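Local coordinates for protein ATP-dependent DNA helicase (Mycobacterium smegmatis, PDB 5V9X) that probably unwinds RNA:DNA duplexes in the 3'-to-5' direction, moving along a single-stranded DNA tracking strand at the expense of ATP hydrolysis, at residues L615-G620 against K730-D735; R719-R724 against I738-P743. All blocks are in the same frame, centred on the assembly; numbering follows the deposited sequence.

Overall arrangement
Interactions 1 and 2 lie on the same side of the chain's centre, with centres 14 Å apart, and both involve the mixed sheet of the DEAD/H associated region. Their segments alternate along the chain: 615-620, 719-724, 730-735, 738-743. Strands 732-734 and 737-742 are antiparallel neighbours, linked by a probable hydrogen bond from Ile739 N to Thr732 O at 2.7 Å. Interaction 1 sets a DNA-contacting loop against the outermost strand, 732-734; interaction 2 packs helix 707-725 on the next strand inward. That helix also touches Pro731 and Ala733, so one helix and two neighbouring strands connect the loop with the buried apolar contact, whose centre lies farther from the chain's centre (about 33 Å against 21 Å).

Interaction 1: L615-G620 against K730-D735. With nucleotides of chain B.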
# COMPACT_ATOMS: atom_id res chain seq x y z
N LEU A 615 -27.17 2.52 -6.80
CA LEU A 615 -25.89 2.74 -7.46
C LEU A 615 -24.85 1.82 -6.86
O LEU A 615 -24.57 1.92 -5.65
CB LEU A 615 -25.47 4.20 -7.32
CG LEU A 615 -24.21 4.70 -8.03
CD1 LEU A 615 -24.04 4.08 -9.41
CD2 LEU A 615 -24.23 6.22 -8.13
N PRO A 616 -24.27 0.89 -7.63
CA PRO A 616 -23.28 -0.05 -7.08
C PRO A 616 -22.13 0.64 -6.36
O PRO A 616 -21.37 1.41 -6.96
CB PRO A 616 -22.79 -0.80 -8.32
CG PRO A 616 -23.96 -0.78 -9.24
CD PRO A 616 -24.61 0.56 -9.03
N PHE A 617 -22.00 0.36 -5.06
CA PHE A 617 -20.87 0.87 -4.29
C PHE A 617 -19.60 0.13 -4.68
O PHE A 617 -19.57 -1.10 -4.70
CB PHE A 617 -21.13 0.72 -2.79
CG PHE A 617 -19.91 0.93 -1.94
CD1 PHE A 617 -19.49 2.21 -1.60
CD2 PHE A 617 -19.19 -0.15 -1.46
CE1 PHE A 617 -18.37 2.40 -0.82
CE2 PHE A 617 -18.06 0.04 -0.67
CZ PHE A 617 -17.65 1.32 -0.35
N TRP A 618 -18.56 0.89 -5.00
CA TRP A 618 -17.27 0.32 -5.38
C TRP A 618 -16.21 0.82 -4.41
O TRP A 618 -15.90 2.02 -4.39
CB TRP A 618 -16.90 0.71 -6.82
CG TRP A 618 -17.81 0.18 -7.88
CD1 TRP A 618 -18.78 0.88 -8.55
CD2 TRP A 618 -17.83 -1.15 -8.41
NE1 TRP A 618 -19.40 0.06 -9.47
CE2 TRP A 618 -18.84 -1.19 -9.40
CE3 TRP A 618 -17.11 -2.31 -8.15
CZ2 TRP A 618 -19.13 -2.34 -10.12
CZ3 TRP A 618 -17.39 -3.45 -8.87
CH2 TRP A 618 -18.40 -3.46 -9.84
N ARG A 619 -15.66 -0.09 -3.62
CA ARG A 619 -14.44 0.19 -2.86
C ARG A 619 -13.27 -0.31 -3.71
O ARG A 619 -13.10 -1.53 -3.87
CB ARG A 619 -14.46 -0.49 -1.49
CG ARG A 619 -13.24 -0.17 -0.64
CD ARG A 619 -13.20 -0.99 0.63
NE ARG A 619 -14.42 -0.83 1.42
CZ ARG A 619 -14.61 0.12 2.32
NH1 ARG A 619 -13.66 1.02 2.56
NH2 ARG A 619 -15.75 0.19 2.99
N GLY A 620 -12.51 0.62 -4.28
CA GLY A 620 -11.36 0.28 -5.09
C GLY A 620 -10.48 -0.74 -4.41
O GLY A 620 -10.32 -1.87 -4.90
N LYS A 730 -29.35 2.19 2.01
CA LYS A 730 -28.12 2.69 2.62
C LYS A 730 -27.38 3.60 1.65
O LYS A 730 -27.21 3.24 0.48
CB LYS A 730 -27.23 1.52 3.06
CG LYS A 730 -26.67 1.68 4.46
CD LYS A 730 -26.41 0.34 5.12
CE LYS A 730 -25.97 0.53 6.57
NZ LYS A 730 -25.72 -0.77 7.26
N PRO A 731 -26.92 4.76 2.09
CA PRO A 731 -26.31 5.72 1.15
C PRO A 731 -24.95 5.24 0.65
O PRO A 731 -24.19 4.59 1.37
CB PRO A 731 -26.17 6.99 1.99
CG PRO A 731 -26.08 6.50 3.40
CD PRO A 731 -26.95 5.28 3.47
N THR A 732 -24.66 5.59 -0.60
CA THR A 732 -23.39 5.25 -1.23
C THR A 732 -22.36 6.31 -0.87
O THR A 732 -22.62 7.51 -1.00
CB THR A 732 -23.54 5.15 -2.74
OG1 THR A 732 -24.59 4.22 -3.06
CG2 THR A 732 -22.25 4.66 -3.38
N ALA A 733 -21.18 5.87 -0.43
CA ALA A 733 -20.12 6.75 0.02
C ALA A 733 -18.88 6.55 -0.85
O ALA A 733 -18.58 5.43 -1.28
CB ALA A 733 -19.77 6.50 1.49
N SER A 734 -18.16 7.64 -1.10
CA SER A 734 -16.96 7.62 -1.92
C SER A 734 -15.96 8.62 -1.34
O SER A 734 -16.20 9.23 -0.30
CB SER A 734 -17.29 7.90 -3.38
OG SER A 734 -17.86 9.19 -3.53
N ASP A 735 -14.84 8.79 -2.04
CA ASP A 735 -13.83 9.75 -1.60
C ASP A 735 -14.36 11.18 -1.62
O ASP A 735 -14.02 11.99 -0.75
CB ASP A 735 -12.57 9.65 -2.47
CG ASP A 735 -11.65 8.52 -2.05
OD1 ASP A 735 -11.61 8.20 -0.84
OD2 ASP A 735 -10.94 7.97 -2.92
P DT B 5 -14.24 -2.87 -15.46
OP1 DT B 5 -13.31 -2.84 -16.61
OP2 DT B 5 -14.89 -4.14 -15.08
O5' DT B 5 -13.48 -2.32 -14.16
C5' DT B 5 -14.06 -2.50 -12.88
C4' DT B 5 -13.36 -1.63 -11.84
O4' DT B 5 -13.76 -0.25 -12.03
C3' DT B 5 -13.69 -1.97 -10.40
O3' DT B 5 -12.59 -1.71 -9.57
C2' DT B 5 -14.84 -1.04 -10.08
C1' DT B 5 -14.50 0.20 -10.90
N1 DT B 5 -15.71 0.92 -11.38
C2 DT B 5 -15.98 2.18 -10.89
O2 DT B 5 -15.26 2.76 -10.09
N3 DT B 5 -17.12 2.76 -11.39
C4 DT B 5 -18.00 2.20 -12.30
O4 DT B 5 -19.00 2.80 -12.69
C5 DT B 5 -17.66 0.88 -12.76
C7 DT B 5 -18.55 0.17 -13.75
C6 DT B 5 -16.55 0.31 -12.28
P DG B 6 -11.82 -2.92 -8.84
OP1 DG B 6 -11.96 -4.14 -9.67
OP2 DG B 6 -12.24 -2.95 -7.42
O5' DG B 6 -10.31 -2.45 -8.88
C5' DG B 6 -9.34 -3.17 -8.18
C4' DG B 6 -7.99 -2.50 -8.35
O4' DG B 6 -8.04 -1.17 -7.80
C3' DG B 6 -6.84 -3.22 -7.67
O3' DG B 6 -5.89 -3.60 -8.64
C2' DG B 6 -6.28 -2.19 -6.68
C1' DG B 6 -6.80 -0.87 -7.22
N9 DG B 6 -7.02 0.17 -6.21
C8 DG B 6 -8.10 1.02 -6.12
N7 DG B 6 -8.03 1.85 -5.12
C5 DG B 6 -6.83 1.54 -4.49
C6 DG B 6 -6.22 2.11 -3.35
O6 DG B 6 -6.64 3.03 -2.63
N1 DG B 6 -5.00 1.50 -3.05
C2 DG B 6 -4.44 0.47 -3.78
N2 DG B 6 -3.26 0.02 -3.34
N3 DG B 6 -5.00 -0.07 -4.85
C4 DG B 6 -6.19 0.51 -5.15
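Phe617 turns its ring to the 730-735 backbone by placing CG anti to the backbone N (chi1 167°), while Thr732 meets it with its CG2 methyl similarly anti to N and with OG1 beside that nitrogen (chi1 -54°). The methyl lies near the ring plane, 4.1 Å from Phe617 CD1. At the same rim, in plane, sits Ala733 O, 3.1 Å from Phe617 CE1, an orientation that would suit the slightly positive ring hydrogens. The other branch of Thr732 points elsewhere, its OG1 donating a weak hydrogen bond of 3.5 Å to Leu615 O. One threonine therefore touches the loop at two residues, by an apolar branch and a polar one.

Over the outer part of one Phe617 face stands the backbone N of Arg619. The Trp618 side chain turns to the DNA: the deoxyribose of DT5 of chain B lies over one indole face, its C2' 3.2 Å from Trp618 CE3 of the six-membered ring. The thymine ring runs nearly parallel to the pyrrole part, its C5 3.8 Å from Trp618 NE1. Asp573 accepts a hydrogen bond from Arg619 N, and Glu575 forms a salt bridge with Arg619 NE. These contacts are consistent with a loop that follows the single-stranded DNA, Trp618 on the nucleotide and Phe617 on the edge strand 732-734 of a mixed sheet.

Interaction 2: R719-R724 against I738-P743; sequences RRLRER and IIVRLP
Leu721, Val740 and Leu742 make this contact through aliphatic branches alone, and the flat group worth noting lies within the helical segment, where Arg719 CA sits 3.4 Å over the outer part of one face of the Arg722 guanidinium. Arg722 NH2 and Arg719 NH1 both form salt bridges with Glu769. Arg719 NE also lies 3.6 Å from Glu723 OE2; that oxygen is far off the plane of the Arg719 guanidinium, so the pair is held by charge without an N-H aimed at it.

Across the contact, Leu721 and Val740 reach toward each other tip to tip, Leu721 CD2 standing 3.7 Å from Val740 CG1. Val740 brings that methyl forward by setting CG1 anti to its backbone N (chi1 178°). The second methyl of Leu721 finds a different partner: CD1 is 4.3 Å from Leu742 CD2, a looser approach. A single leucine thus meets two strand residues spaced two apart, one with each terminal methyl. The CA atoms of Leu721 and Leu742 are 9.4 Å apart, which leaves the two backbones bridged entirely by side chains. All three residues are buried, and no hydrogen bond crosses between the segments.

Beyond the pair, Leu754 adds to the apolar surroundings of Leu721, and Ile727 to those of Leu742. Helix 707-725 packs on the side of the sheet to which Val740 and Leu742 point, also meeting Ile738 through His710 and Leu713, while strands 732-734 and 697-702 flank strand 737-742 and helix 759-769 lies against Arg719 and Arg720.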
# COMPACT_ATOMS: atom_id res chain seq x y z
N ARG A 719 -28.50 5.45 9.73
CA ARG A 719 -29.27 5.28 10.97
C ARG A 719 -30.40 6.29 11.04
O ARG A 719 -31.55 5.94 11.32
CB ARG A 719 -28.35 5.42 12.18
CG ARG A 719 -29.05 5.22 13.51
CD ARG A 719 -28.18 5.66 14.67
NE ARG A 719 -28.66 5.14 15.95
CZ ARG A 719 -28.10 4.13 16.60
NH1 ARG A 719 -27.03 3.53 16.11
NH2 ARG A 719 -28.61 3.72 17.76
N ARG A 720 -30.09 7.57 10.79
CA ARG A 720 -31.12 8.60 10.82
C ARG A 720 -32.15 8.40 9.72
O ARG A 720 -33.35 8.60 9.95
CB ARG A 720 -30.48 9.98 10.68
CG ARG A 720 -30.46 10.79 11.94
CD ARG A 720 -30.17 12.22 11.59
NE ARG A 720 -29.50 12.93 12.67
CZ ARG A 720 -28.72 13.98 12.48
NH1 ARG A 720 -28.14 14.58 13.51
NH2 ARG A 720 -28.50 14.43 11.25
N LEU A 721 -31.70 8.03 8.53
CA LEU A 721 -32.61 7.91 7.39
C LEU A 721 -33.72 6.91 7.67
O LEU A 721 -34.90 7.18 7.40
CB LEU A 721 -31.81 7.52 6.14
CG LEU A 721 -32.14 8.23 4.83
CD1 LEU A 721 -32.31 9.73 5.06
CD2 LEU A 721 -31.04 7.97 3.82
N ARG A 722 -33.37 5.74 8.21
CA ARG A 722 -34.38 4.75 8.54
C ARG A 722 -35.06 5.01 9.88
O ARG A 722 -36.09 4.39 10.16
CB ARG A 722 -33.76 3.35 8.54
CG ARG A 722 -32.61 3.17 9.51
CD ARG A 722 -32.01 1.79 9.39
NE ARG A 722 -31.09 1.52 10.49
CZ ARG A 722 -29.78 1.71 10.43
NH1 ARG A 722 -29.22 2.19 9.32
NH2 ARG A 722 -29.02 1.44 11.48
N GLU A 723 -34.52 5.91 10.71
CA GLU A 723 -35.17 6.29 11.96
C GLU A 723 -36.05 7.53 11.77
O GLU A 723 -37.25 7.50 12.07
CB GLU A 723 -34.13 6.54 13.05
CG GLU A 723 -33.56 5.28 13.68
CD GLU A 723 -32.67 5.59 14.88
OE1 GLU A 723 -32.50 6.78 15.20
OE2 GLU A 723 -32.15 4.63 15.49
N ARG A 724 -35.46 8.62 11.28
CA ARG A 724 -36.20 9.87 11.15
C ARG A 724 -37.11 9.88 9.92
O ARG A 724 -38.16 10.52 9.95
CB ARG A 724 -35.22 11.05 11.08
CG ARG A 724 -34.39 11.26 12.35
CD ARG A 724 -35.26 11.71 13.51
NE ARG A 724 -34.48 12.14 14.67
CZ ARG A 724 -34.23 11.38 15.73
NH1 ARG A 724 -34.68 10.13 15.77
NH2 ARG A 724 -33.51 11.85 16.74
N ILE A 738 -21.08 11.76 -0.53
CA ILE A 738 -22.05 10.74 -0.16
C ILE A 738 -23.31 10.95 -0.99
O ILE A 738 -23.79 12.08 -1.12
CB ILE A 738 -22.39 10.79 1.35
CG1 ILE A 738 -21.16 10.42 2.19
CG2 ILE A 738 -23.56 9.87 1.68
CD1 ILE A 738 -21.39 10.53 3.68
N ILE A 739 -23.83 9.86 -1.55
CA ILE A 739 -25.02 9.90 -2.40
C ILE A 739 -26.19 9.31 -1.63
O ILE A 739 -26.11 8.19 -1.12
CB ILE A 739 -24.80 9.13 -3.72
CG1 ILE A 739 -23.56 9.65 -4.44
CG2 ILE A 739 -26.03 9.24 -4.61
CD1 ILE A 739 -23.21 8.87 -5.69
N VAL A 740 -27.29 10.07 -1.56
CA VAL A 740 -28.53 9.63 -0.93
C VAL A 740 -29.64 9.69 -1.97
O VAL A 740 -29.68 10.61 -2.79
CB VAL A 740 -28.88 10.49 0.30
CG1 VAL A 740 -30.20 10.06 0.92
CG2 VAL A 740 -27.76 10.42 1.34
N ARG A 741 -30.54 8.70 -1.94
CA ARG A 741 -31.69 8.67 -2.82
C ARG A 741 -32.95 8.47 -1.99
O ARG A 741 -33.01 7.58 -1.14
CB ARG A 741 -31.57 7.55 -3.87
CG ARG A 741 -32.84 7.30 -4.66
CD ARG A 741 -32.60 6.39 -5.85
NE ARG A 741 -33.61 5.34 -5.95
CZ ARG A 741 -33.39 4.06 -5.67
NH1 ARG A 741 -32.19 3.67 -5.29
NH2 ARG A 741 -34.37 3.18 -5.79
N LEU A 742 -33.95 9.32 -2.24
CA LEU A 742 -35.22 9.26 -1.52
C LEU A 742 -36.36 9.34 -2.53
O LEU A 742 -36.34 10.22 -3.41
CB LEU A 742 -35.33 10.40 -0.49
CG LEU A 742 -34.15 10.73 0.42
CD1 LEU A 742 -33.21 11.73 -0.25
CD2 LEU A 742 -34.63 11.26 1.76
N PRO A 743 -37.35 8.46 -2.44
CA PRO A 743 -38.53 8.61 -3.31
C PRO A 743 -39.25 9.91 -3.00
O PRO A 743 -39.25 10.39 -1.87
CB PRO A 743 -39.38 7.39 -2.96
CG PRO A 743 -38.91 6.95 -1.61
CD PRO A 743 -37.45 7.29 -1.57